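Local coordinates for putative nucleoprotein (Infectious salmon anemia virus, PDB 4EWC) that encapsidates the negative-strand viral RNA, shielding it from nucleases and forming the ribonucleoprotein that serves as template for transcription and replication, at residues A[269-273]-A[295-301]; A[387-391]-A[449-453]; A[414-420]-A[497-502]; A[567-571]-A[580-584]. All blocks are in the same frame, centred on the assembly; numbering follows the deposited sequence.

Contact 1 of 4, residues A[269-273]-A[295-301]; sequences LSADQ and AEGANIP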
loop_
_atom_site.group_PDB
_atom_site.type_symbol
_atom_site.label_atom_id
_atom_site.label_comp_id
_atom_site.label_asym_id
_atom_site.label_seq_id
_atom_site.Cartn_x
_atom_site.Cartn_y
_atom_site.Cartn_z
ATOM N N LEU A 269 -11.494 -22.341 4.295
ATOM C CA LEU A 269 -11.498 -21.910 5.680
ATOM C C LEU A 269 -10.670 -20.653 5.920
ATOM O O LEU A 269 -10.782 -20.045 6.975
ATOM C CB LEU A 269 -10.971 -23.021 6.579
ATOM C CG LEU A 269 -11.831 -24.262 6.652
ATOM C CD1 LEU A 269 -11.184 -25.241 7.602
ATOM C CD2 LEU A 269 -13.240 -23.926 7.083
ATOM N N SER A 270 -9.833 -20.264 4.962
ATOM C CA SER A 270 -8.952 -19.122 5.187
ATOM C C SER A 270 -9.721 -17.798 5.308
ATOM O O SER A 270 -9.221 -16.829 5.873
ATOM C CB SER A 270 -7.826 -19.046 4.138
ATOM O OG SER A 270 -8.335 -18.895 2.828
ATOM N N ALA A 271 -10.957 -17.773 4.824
ATOM C CA ALA A 271 -11.783 -16.578 4.935
ATOM C C ALA A 271 -12.212 -16.361 6.373
ATOM O O ALA A 271 -12.386 -15.222 6.807
ATOM C CB ALA A 271 -12.993 -16.660 4.021
ATOM N N ASP A 272 -12.369 -17.442 7.127
ATOM C CA ASP A 272 -12.680 -17.316 8.552
ATOM C C ASP A 272 -11.567 -16.652 9.321
ATOM O O ASP A 272 -11.817 -15.906 10.267
ATOM C CB ASP A 272 -12.974 -18.669 9.177
ATOM C CG ASP A 272 -14.041 -19.436 8.420
ATOM O OD1 ASP A 272 -14.784 -18.824 7.605
ATOM O OD2 ASP A 272 -14.135 -20.667 8.647
ATOM N N GLN A 273 -10.328 -16.924 8.935
ATOM C CA GLN A 273 -9.216 -16.313 9.648
ATOM C C GLN A 273 -9.115 -14.833 9.344
ATOM O O GLN A 273 -8.402 -14.114 10.024
ATOM C CB GLN A 273 -7.908 -17.035 9.354
ATOM C CG GLN A 273 -7.611 -18.100 10.350
ATOM C CD GLN A 273 -6.306 -18.774 10.060
ATOM O OE1 GLN A 273 -6.205 -19.576 9.132
ATOM N NE2 GLN A 273 -5.278 -18.431 10.830
ATOM N N ALA A 295 -0.164 -18.893 12.392
ATOM C CA ALA A 295 -1.236 -19.827 12.709
ATOM C C ALA A 295 -2.213 -20.069 11.555
ATOM O O ALA A 295 -3.349 -20.478 11.802
ATOM C CB ALA A 295 -1.985 -19.367 13.937
ATOM N N GLU A 296 -1.789 -19.829 10.313
ATOM C CA GLU A 296 -2.674 -20.062 9.176
ATOM C C GLU A 296 -3.214 -21.498 9.175
ATOM O O GLU A 296 -2.494 -22.431 9.486
ATOM C CB GLU A 296 -1.999 -19.714 7.840
ATOM C CG GLU A 296 -1.069 -20.773 7.278
ATOM C CD GLU A 296 -0.181 -20.236 6.164
ATOM O OE1 GLU A 296 -0.416 -20.547 4.956
ATOM O OE2 GLU A 296 0.756 -19.481 6.513
ATOM N N GLY A 297 -4.498 -21.658 8.880
ATOM C CA GLY A 297 -5.087 -22.975 8.700
ATOM C C GLY A 297 -5.198 -23.823 9.947
ATOM O O GLY A 297 -5.504 -25.017 9.865
ATOM N N ALA A 298 -4.951 -23.210 11.101
ATOM C CA ALA A 298 -5.121 -23.861 12.409
ATOM C C ALA A 298 -6.432 -24.685 12.593
ATOM O O ALA A 298 -6.452 -25.675 13.328
ATOM C CB ALA A 298 -4.976 -22.834 13.511
ATOM N N ASN A 299 -7.505 -24.290 11.915
ATOM C CA ASN A 299 -8.774 -24.999 12.023
ATOM C C ASN A 299 -9.076 -25.990 10.883
ATOM O O ASN A 299 -10.238 -26.393 10.698
ATOM C CB ASN A 299 -9.923 -23.991 12.081
ATOM C CG ASN A 299 -9.958 -23.092 10.862
ATOM O OD1 ASN A 299 -8.909 -22.788 10.272
ATOM N ND2 ASN A 299 -11.155 -22.654 10.476
ATOM N N ILE A 300 -8.067 -26.358 10.096
ATOM C CA ILE A 300 -8.266 -27.397 9.092
ATOM C C ILE A 300 -8.468 -28.706 9.830
ATOM O O ILE A 300 -7.692 -29.034 10.720
ATOM C CB ILE A 300 -7.069 -27.538 8.157
ATOM C CG1 ILE A 300 -6.964 -26.319 7.251
ATOM C CG2 ILE A 300 -7.187 -28.791 7.334
ATOM C CD1 ILE A 300 -5.661 -26.243 6.503
ATOM N N PRO A 301 -9.535 -29.443 9.483
ATOM C CA PRO A 301 -9.896 -30.718 10.117
ATOM C C PRO A 301 -8.719 -31.691 10.175
ATOM O O PRO A 301 -8.126 -32.009 9.138
ATOM C CB PRO A 301 -11.012 -31.251 9.212
ATOM C CG PRO A 301 -11.624 -30.040 8.614
ATOM C CD PRO A 301 -10.507 -29.050 8.445
#
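The carboxamide of Gln-273 meets the backbone of 295-297 with both of its polar atoms. Its chain, extended beyond CG (chi2 -179°), carries the amide across. Gly-297 N donates to Gln-273 OE1 over 2.7 Å, a fairly straight bond (161° at the hydrogen) with the donor tilted somewhat from the carbonyl plane. Beside it, Gln-273 NE2 gives a weak, more bent bond to Ala-295 O at 3.0 Å. Glutamine suits this place because one group offers both an acceptor and a donor; NE2 also donates to Pro-277 O, which fixes the amide's rotation. The receiving backbone is shaped by a type II turn from Ala-295 to Ala-298, whose third position, with positive phi, is Gly-297. A second cluster centres on Leu-269: its CD1 reaches Asn-299 O at 3.4 Å and lies 4.0 Å from Pro-301 CD, an apolar branch laid against the ring of the next helix's N-cap residue. Asp-272 points toward the same loop, yet its carboxylate is engaged by Arg-182 in a salt bridge. The end of Glu-296 leads away from 269-273 to a salt bridge with Lys-266 of helix 253-269. Phe-107 of helix 96-114 packs on Gln-273 and Asn-299, while helix 315-326 meets Ala-295 and Ala-298.

Contact 2 of 4, residues A[387-391]-A[449-453]; sequences TKCFI and MVATA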
loop_
_atom_site.group_PDB
_atom_site.type_symbol
_atom_site.label_atom_id
_atom_site.label_comp_id
_atom_site.label_asym_id
_atom_site.label_seq_id
_atom_site.Cartn_x
_atom_site.Cartn_y
_atom_site.Cartn_z
ATOM N N THR A 387 2.629 -25.466 2.313
ATOM C CA THR A 387 1.983 -26.035 1.161
ATOM C C THR A 387 0.548 -25.512 1.103
ATOM O O THR A 387 0.013 -25.114 2.125
ATOM C CB THR A 387 2.055 -27.589 1.168
ATOM O OG1 THR A 387 1.322 -28.102 0.057
ATOM C CG2 THR A 387 1.450 -28.147 2.396
ATOM N N LYS A 388 -0.041 -25.490 -0.097
ATOM C CA LYS A 388 -1.380 -24.934 -0.359
ATOM C C LYS A 388 -1.686 -25.029 -1.848
ATOM O O LYS A 388 -0.789 -25.251 -2.661
ATOM C CB LYS A 388 -1.456 -23.454 0.031
ATOM C CG LYS A 388 -0.619 -22.574 -0.883
ATOM C CD LYS A 388 -0.859 -21.114 -0.657
ATOM C CE LYS A 388 -0.251 -20.617 0.650
ATOM N NZ LYS A 388 -0.688 -19.233 0.971
ATOM N N CYS A 389 -2.954 -24.846 -2.210
ATOM C CA CYS A 389 -3.364 -24.741 -3.622
ATOM C C CYS A 389 -4.029 -23.412 -3.965
ATOM O O CYS A 389 -4.524 -22.683 -3.098
ATOM C CB CYS A 389 -4.284 -25.886 -4.028
ATOM S SG CYS A 389 -5.932 -25.761 -3.383
ATOM N N PHE A 390 -4.041 -23.116 -5.255
ATOM C CA PHE A 390 -4.662 -21.907 -5.762
ATOM C C PHE A 390 -5.909 -22.266 -6.579
ATOM O O PHE A 390 -5.820 -22.620 -7.766
ATOM C CB PHE A 390 -3.654 -21.101 -6.576
ATOM C CG PHE A 390 -2.432 -20.732 -5.794
ATOM C CD1 PHE A 390 -2.512 -19.822 -4.739
ATOM C CD2 PHE A 390 -1.202 -21.324 -6.065
ATOM C CE1 PHE A 390 -1.387 -19.494 -3.993
ATOM C CE2 PHE A 390 -0.079 -20.997 -5.320
ATOM C CZ PHE A 390 -0.176 -20.084 -4.288
ATOM N N ILE A 391 -7.075 -22.217 -5.942
ATOM C CA ILE A 391 -8.295 -22.551 -6.653
ATOM C C ILE A 391 -9.251 -21.387 -6.652
ATOM O O ILE A 391 -9.254 -20.583 -5.717
ATOM C CB ILE A 391 -9.018 -23.806 -6.084
ATOM C CG1 ILE A 391 -9.366 -23.612 -4.601
ATOM C CG2 ILE A 391 -8.227 -25.071 -6.393
ATOM C CD1 ILE A 391 -10.213 -24.747 -4.013
HETATM N N MSE A 449 -8.297 -17.431 -2.544
HETATM C CA MSE A 449 -7.438 -17.653 -3.705
HETATM C C MSE A 449 -5.960 -17.834 -3.343
HETATM O O MSE A 449 -5.278 -18.678 -3.918
HETATM C CB MSE A 449 -7.635 -16.588 -4.770
HETATM C CG MSE A 449 -8.951 -16.757 -5.507
HETATM SE SE MSE A 449 -9.092 -15.459 -6.962
HETATM C CE MSE A 449 -8.149 -16.611 -8.237
ATOM N N VAL A 450 -5.475 -17.055 -2.381
ATOM C CA VAL A 450 -4.105 -17.185 -1.940
ATOM C C VAL A 450 -4.029 -18.049 -0.695
ATOM O O VAL A 450 -2.939 -18.280 -0.149
ATOM C CB VAL A 450 -3.459 -15.819 -1.710
ATOM C CG1 VAL A 450 -3.469 -15.027 -3.024
ATOM C CG2 VAL A 450 -4.172 -15.065 -0.555
ATOM N N ALA A 451 -5.195 -18.546 -0.277
ATOM C CA ALA A 451 -5.298 -19.499 0.837
ATOM C C ALA A 451 -4.607 -19.043 2.118
ATOM O O ALA A 451 -3.991 -19.851 2.811
ATOM C CB ALA A 451 -4.749 -20.864 0.420
ATOM N N THR A 452 -4.712 -17.756 2.432
ATOM C CA THR A 452 -4.126 -17.243 3.675
ATOM C C THR A 452 -4.629 -15.866 4.066
ATOM O O THR A 452 -4.630 -14.943 3.260
ATOM C CB THR A 452 -2.568 -17.228 3.643
ATOM O OG1 THR A 452 -2.074 -16.855 4.938
ATOM C CG2 THR A 452 -2.013 -16.283 2.541
ATOM N N ALA A 453 -5.044 -15.716 5.317
ATOM C CA ALA A 453 -5.447 -14.389 5.801
ATOM C C ALA A 453 -4.247 -13.471 6.027
ATOM O O ALA A 453 -4.418 -12.289 6.288
ATOM C CB ALA A 453 -6.295 -14.493 7.076
#
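Lys-388 supplies the hydrogen bond of this contact, with NZ donating to Val-450 O over 2.7 Å. The ammonium lies almost on the line of the carbonyl bond, 170° at the oxygen. A bend at chi3 (73°) in an otherwise extended chain turns the amine onto that oxygen, and a lysine suits the spot because its end can serve several acceptors: NZ also donates to Ser-521 O of the second subunit, whose Phe-522 packs on the same lysine. Val-450 O is a natural target, since carbonyls at a helix C-terminus lack the amide partners of the next turn.

One apolar contact accompanies the bond, Lys-388 CD lying 4.0 Å from Ala-451 CB. Other van der Waals contacts set carbon against polar atoms. Thr-452 turns its methyl CG2, rather than its hydroxyl, toward Lys-388 NZ at 3.6 Å; the hydroxyl OG1 is bonded instead to Phe-454 N. The Phe-390 ring presents its edge to the helix end, with Met-449 O in the ring plane near CD1, and selenomethionine Met-449 brings CG to 3.8 Å from Ile-391 O.

The backbone shape that ends helix 438-449 is a Schellman motif: Ala-451, with positive phi, is its C-prime residue, and its small side chain points toward 387-391. Around this helix end, helix 253-269 packs on Lys-388, Cys-389 and Ala-451, and helix 417-425 on Met-449.

Contact 3 of 4, residues A[414-420]-A[497-502]; sequences KNGEDAC and VRYEAR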
loop_
_atom_site.group_PDB
_atom_site.type_symbol
_atom_site.label_atom_id
_atom_site.label_comp_id
_atom_site.label_asym_id
_atom_site.label_seq_id
_atom_site.Cartn_x
_atom_site.Cartn_y
_atom_site.Cartn_z
ATOM N N LYS A 414 1.190 -24.805 -8.955
ATOM C CA LYS A 414 2.290 -23.931 -9.389
ATOM C C LYS A 414 2.003 -22.430 -9.238
ATOM O O LYS A 414 2.897 -21.662 -8.906
ATOM C CB LYS A 414 2.720 -24.224 -10.833
ATOM C CG LYS A 414 1.672 -23.833 -11.900
ATOM C CD LYS A 414 2.212 -23.904 -13.335
ATOM C CE LYS A 414 1.080 -24.043 -14.363
ATOM N NZ LYS A 414 0.242 -22.803 -14.556
ATOM N N ASN A 415 0.767 -22.025 -9.503
ATOM C CA ASN A 415 0.347 -20.639 -9.372
ATOM C C ASN A 415 -1.168 -20.515 -9.533
ATOM O O ASN A 415 -1.877 -21.518 -9.534
ATOM C CB ASN A 415 1.096 -19.718 -10.340
ATOM C CG ASN A 415 0.960 -20.148 -11.798
ATOM O OD1 ASN A 415 -0.136 -20.469 -12.275
ATOM N ND2 ASN A 415 2.077 -20.141 -12.516
ATOM N N GLY A 416 -1.665 -19.291 -9.670
ATOM C CA GLY A 416 -3.097 -19.069 -9.761
ATOM C C GLY A 416 -3.676 -18.876 -11.153
ATOM O O GLY A 416 -4.826 -18.462 -11.275
ATOM N N GLU A 417 -2.893 -19.182 -12.187
ATOM C CA GLU A 417 -3.335 -18.987 -13.578
ATOM C C GLU A 417 -4.645 -19.699 -13.933
ATOM O O GLU A 417 -5.571 -19.086 -14.431
ATOM C CB GLU A 417 -2.262 -19.404 -14.582
ATOM C CG GLU A 417 -2.669 -19.177 -16.020
ATOM C CD GLU A 417 -1.529 -19.419 -17.003
ATOM O OE1 GLU A 417 -1.437 -20.536 -17.546
ATOM O OE2 GLU A 417 -0.733 -18.488 -17.240
ATOM N N ASP A 418 -4.707 -20.992 -13.682
ATOM C CA ASP A 418 -5.893 -21.735 -13.990
ATOM C C ASP A 418 -7.034 -21.285 -13.111
ATOM O O ASP A 418 -8.177 -21.202 -13.563
ATOM C CB ASP A 418 -5.647 -23.244 -13.884
ATOM C CG ASP A 418 -4.592 -23.726 -14.868
ATOM O OD1 ASP A 418 -4.372 -23.048 -15.896
ATOM O OD2 ASP A 418 -3.968 -24.777 -14.615
ATOM N N ALA A 419 -6.746 -20.972 -11.861
ATOM C CA ALA A 419 -7.785 -20.405 -10.992
ATOM C C ALA A 419 -8.341 -19.109 -11.573
ATOM O O ALA A 419 -9.544 -18.913 -11.566
ATOM C CB ALA A 419 -7.284 -20.196 -9.580
ATOM N N CYS A 420 -7.484 -18.232 -12.087
ATOM C CA CYS A 420 -8.002 -16.998 -12.674
ATOM C C CYS A 420 -8.812 -17.250 -13.976
ATOM O O CYS A 420 -9.809 -16.566 -14.238
ATOM C CB CYS A 420 -6.906 -15.957 -12.880
ATOM S SG CYS A 420 -6.072 -15.393 -11.342
ATOM N N VAL A 497 -9.280 -10.111 -12.422
ATOM C CA VAL A 497 -8.613 -10.880 -11.372
ATOM C C VAL A 497 -7.148 -11.144 -11.787
ATOM O O VAL A 497 -6.813 -11.053 -12.957
ATOM C CB VAL A 497 -9.359 -12.207 -11.129
ATOM C CG1 VAL A 497 -8.969 -13.222 -12.177
ATOM C CG2 VAL A 497 -9.098 -12.753 -9.745
ATOM N N ARG A 498 -6.275 -11.436 -10.827
ATOM C CA ARG A 498 -4.840 -11.615 -11.097
ATOM C C ARG A 498 -4.146 -12.573 -10.143
ATOM O O ARG A 498 -4.589 -12.767 -9.018
ATOM C CB ARG A 498 -4.112 -10.278 -11.041
ATOM C CG ARG A 498 -4.095 -9.509 -12.339
ATOM C CD ARG A 498 -3.274 -8.276 -12.165
ATOM N NE ARG A 498 -2.612 -7.888 -13.399
ATOM C CZ ARG A 498 -1.835 -6.817 -13.523
ATOM N NH1 ARG A 498 -1.635 -6.009 -12.470
ATOM N NH2 ARG A 498 -1.264 -6.556 -14.706
ATOM N N TYR A 499 -3.037 -13.155 -10.581
ATOM C CA TYR A 499 -2.258 -14.035 -9.701
ATOM C C TYR A 499 -0.804 -13.583 -9.630
ATOM O O TYR A 499 -0.293 -12.971 -10.561
ATOM C CB TYR A 499 -2.380 -15.516 -10.138
ATOM C CG TYR A 499 -1.629 -15.860 -11.401
ATOM C CD1 TYR A 499 -0.310 -16.262 -11.341
ATOM C CD2 TYR A 499 -2.236 -15.773 -12.651
ATOM C CE1 TYR A 499 0.395 -16.560 -12.466
ATOM C CE2 TYR A 499 -1.536 -16.076 -13.802
ATOM C CZ TYR A 499 -0.212 -16.472 -13.701
ATOM O OH TYR A 499 0.527 -16.787 -14.820
ATOM N N GLU A 500 -0.148 -13.863 -8.512
ATOM C CA GLU A 500 1.260 -13.493 -8.348
ATOM C C GLU A 500 2.192 -14.474 -9.077
ATOM O O GLU A 500 2.075 -15.692 -8.911
ATOM C CB GLU A 500 1.641 -13.421 -6.860
ATOM C CG GLU A 500 3.147 -13.291 -6.606
ATOM C CD GLU A 500 3.508 -13.086 -5.130
ATOM O OE1 GLU A 500 2.849 -13.654 -4.236
ATOM O OE2 GLU A 500 4.468 -12.344 -4.850
ATOM N N ALA A 501 3.099 -13.935 -9.887
ATOM C CA ALA A 501 4.105 -14.761 -10.532
ATOM C C ALA A 501 4.966 -15.356 -9.443
ATOM O O ALA A 501 5.294 -14.688 -8.480
ATOM C CB ALA A 501 4.962 -13.952 -11.491
ATOM N N ARG A 502 5.304 -16.624 -9.590
ATOM C CA ARG A 502 6.193 -17.266 -8.667
ATOM C C ARG A 502 7.606 -16.790 -8.994
ATOM O O ARG A 502 8.045 -16.884 -10.130
ATOM C CB ARG A 502 6.053 -18.781 -8.802
ATOM C CG ARG A 502 6.650 -19.539 -7.653
ATOM C CD ARG A 502 6.579 -21.021 -7.894
ATOM N NE ARG A 502 5.264 -21.585 -7.618
ATOM C CZ ARG A 502 4.805 -21.869 -6.401
ATOM N NH1 ARG A 502 5.537 -21.619 -5.317
ATOM N NH2 ARG A 502 3.603 -22.405 -6.263
HETATM O O HOH W 1 4.912 -18.378 -12.065
HETATM O O HOH W 2 -0.182 -17.069 -8.238
#
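Arg-502 grips one oxygen, Lys-414 O, side-on with two nitrogens: NE donates over 2.7 Å, on a lone pair in the carbonyl plane, while NH2, at 2.8 Å, approaches from above that plane. A bend at chi3 (-79°) turns the guanidinium onto its target, and arginine is apt because adjacent N-H groups can share a single acceptor. Two waters add bridges: water 2 accepts from Gly-416 N and donates to Glu-500 O, and water 1 accepts from Arg-502 N and, weakly, from Asn-415 ND2. Within 414-420, Asn-415 OD1 takes the amide of Glu-417 at 3.0 Å, an Asx turn at the start of helix 417-425.

That first helical turn lies against Tyr-499. Glu-417 N sits 3.5 Å above one face of the ring, offset toward its rim, and Glu-417 CB is 3.5 Å from Tyr-499 CE2. Glycine, with no side chain, suits position 416, whose CA comes to 3.6 Å from Tyr-499 CB. Cys-420 places SG at the ring's edge and CB 3.5 Å from Val-497 CG1. Because the Asx turn occupies the Glu-417 amide, the ring meets that backbone by van der Waals packing, while the doubly gripped Lys-414 O and the water bridges satisfy the polar end.

Contact 4 of 4, residues A[567-571]-A[580-584]; sequences AVKTF and AIVIS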
loop_
_atom_site.group_PDB
_atom_site.type_symbol
_atom_site.label_atom_id
_atom_site.label_comp_id
_atom_site.label_asym_id
_atom_site.label_seq_id
_atom_site.Cartn_x
_atom_site.Cartn_y
_atom_site.Cartn_z
ATOM N N ALA A 567 13.448 -2.423 -1.031
ATOM C CA ALA A 567 12.008 -2.621 -1.235
ATOM C C ALA A 567 11.731 -3.903 -2.034
ATOM O O ALA A 567 12.396 -4.181 -3.024
ATOM C CB ALA A 567 11.386 -1.405 -1.931
ATOM N N VAL A 568 10.758 -4.689 -1.592
ATOM C CA VAL A 568 10.486 -5.982 -2.209
ATOM C C VAL A 568 9.415 -5.870 -3.281
ATOM O O VAL A 568 8.291 -5.432 -3.016
ATOM C CB VAL A 568 9.987 -6.987 -1.170
ATOM C CG1 VAL A 568 9.750 -8.340 -1.819
ATOM C CG2 VAL A 568 10.971 -7.081 -0.007
ATOM N N LYS A 569 9.736 -6.278 -4.495
ATOM C CA LYS A 569 8.737 -6.183 -5.544
ATOM C C LYS A 569 8.340 -7.526 -6.125
ATOM O O LYS A 569 9.081 -8.492 -6.052
ATOM C CB LYS A 569 9.160 -5.194 -6.631
ATOM C CG LYS A 569 10.192 -5.680 -7.593
ATOM C CD LYS A 569 10.212 -4.736 -8.793
ATOM C CE LYS A 569 11.391 -5.007 -9.712
ATOM N NZ LYS A 569 11.312 -4.138 -10.921
ATOM N N THR A 570 7.144 -7.577 -6.686
ATOM C CA THR A 570 6.617 -8.825 -7.220
ATOM C C THR A 570 5.678 -8.556 -8.416
ATOM O O THR A 570 5.196 -7.444 -8.597
ATOM C CB THR A 570 5.956 -9.663 -6.099
ATOM O OG1 THR A 570 5.639 -10.973 -6.583
ATOM C CG2 THR A 570 4.717 -8.986 -5.545
ATOM N N PHE A 571 5.440 -9.555 -9.245
ATOM C CA PHE A 571 4.654 -9.336 -10.439
ATOM C C PHE A 571 3.278 -9.944 -10.311
ATOM O O PHE A 571 3.133 -11.086 -9.888
ATOM C CB PHE A 571 5.387 -9.891 -11.668
ATOM C CG PHE A 571 6.629 -9.129 -12.017
ATOM C CD1 PHE A 571 7.828 -9.401 -11.381
ATOM C CD2 PHE A 571 6.593 -8.113 -12.955
ATOM C CE1 PHE A 571 8.977 -8.677 -11.686
ATOM C CE2 PHE A 571 7.741 -7.388 -13.270
ATOM C CZ PHE A 571 8.922 -7.674 -12.637
ATOM N N ALA A 580 4.569 -5.180 -12.286
ATOM C CA ALA A 580 5.247 -5.089 -10.988
ATOM C C ALA A 580 4.462 -4.307 -9.925
ATOM O O ALA A 580 3.890 -3.243 -10.208
ATOM C CB ALA A 580 6.632 -4.499 -11.154
ATOM N N ILE A 581 4.418 -4.857 -8.711
ATOM C CA ILE A 581 3.968 -4.115 -7.526
ATOM C C ILE A 581 4.991 -4.290 -6.420
ATOM O O ILE A 581 5.813 -5.206 -6.476
ATOM C CB ILE A 581 2.587 -4.582 -6.985
ATOM C CG1 ILE A 581 2.669 -5.985 -6.388
ATOM C CG2 ILE A 581 1.504 -4.480 -8.062
ATOM C CD1 ILE A 581 1.533 -6.315 -5.455
ATOM N N VAL A 582 4.937 -3.411 -5.421
ATOM C CA VAL A 582 5.780 -3.520 -4.226
ATOM C C VAL A 582 5.015 -4.135 -3.057
ATOM O O VAL A 582 3.933 -3.681 -2.696
ATOM C CB VAL A 582 6.290 -2.131 -3.746
ATOM C CG1 VAL A 582 6.802 -2.216 -2.308
ATOM C CG2 VAL A 582 7.355 -1.588 -4.669
ATOM N N ILE A 583 5.576 -5.166 -2.450
ATOM C CA ILE A 583 4.998 -5.663 -1.204
ATOM C C ILE A 583 5.475 -4.734 -0.076
ATOM O O ILE A 583 6.648 -4.761 0.320
ATOM C CB ILE A 583 5.395 -7.136 -0.939
ATOM C CG1 ILE A 583 5.004 -7.992 -2.132
ATOM C CG2 ILE A 583 4.734 -7.677 0.305
ATOM C CD1 ILE A 583 5.676 -9.350 -2.143
ATOM N N SER A 584 4.558 -3.902 0.407
ATOM C CA SER A 584 4.884 -2.835 1.350
ATOM C C SER A 584 5.167 -3.334 2.752
ATOM O O SER A 584 5.951 -2.733 3.486
ATOM C CB SER A 584 3.743 -1.816 1.428
ATOM O OG SER A 584 2.527 -2.458 1.742
HETATM O O HOH W 3 9.092 -3.808 0.566
#
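Thr-570 and Ile-583 meet through their methyl branches because of how each first torsion is set. In Thr-570 chi1 of -171° sends OG1 opposite the backbone N and leaves CG2 in the crowded position between N and the carbonyl carbon, from where it touches both CD1 and CG1 of Ile-583 at 3.6 Å. Ile-581, with chi1 of 69°, carries CG1 to 3.7 Å from the same Thr-570 CG2, so the methyl is held by two isoleucines. Threonine fits well here: its methyl joins the apolar face while OG1 bonds to Glu-500 on the next strand.

The two strands, 568-574 and 577-583, form an antiparallel beta hairpin, with 568-574 in the middle of a three-stranded sheet beside 499-500. Thr-570 and Ile-581 are a hydrogen-bonded pair, linked by Thr-570 N to Ile-581 O and Ile-581 N to Thr-570 O, each 2.7 Å. Farther along, Ile-583 N donates to Val-568 O at 2.8 Å, and water 3 joins Val-568 N to Ile-583 O.

Lys-569, Phe-571, Ala-580 and Val-582 project from the other face. Across the non-hydrogen-bonded pair Phe-571 and Ala-580, the alanine methyl makes an off-centre CH-pi contact, CB 4.2 Å from the ring centroid; a small residue lets the ring lie close. Lys-578 makes a cation-pi contact with that ring. From Lys-569 the end of the extended chain leads away from 580-584. Tyr-470 of the second subunit accepts a hydrogen bond from Val-582 N at its OH, and Val-527 of that subunit packs on Ile-583.

Along the chain contact 1 closes before contact 2 opens, the segments of contacts 2 and 3 alternate, and contact 4 comes last. Contacts 1 and 2, with centres 11 Å apart, pack through Ser-270 and Gln-273 against residues 451-453. Contact 2 in turn touches contact 3, their centres 10 Å apart, where Phe-390 and Ile-391 lie on Gly-416 and Ala-419. Contacts 3 and 4, 16 Å apart between centres, share the sheet: Ala-501 N probably bonds to Phe-571 O and Glu-500 OE2 to Thr-570 OG1. The series therefore runs from the chain's centre out to the C-terminal hairpin, and contacts 2, 3 and 4 all meet the second subunit, so this part of the fold also borders the other copy in the two-chain assembly.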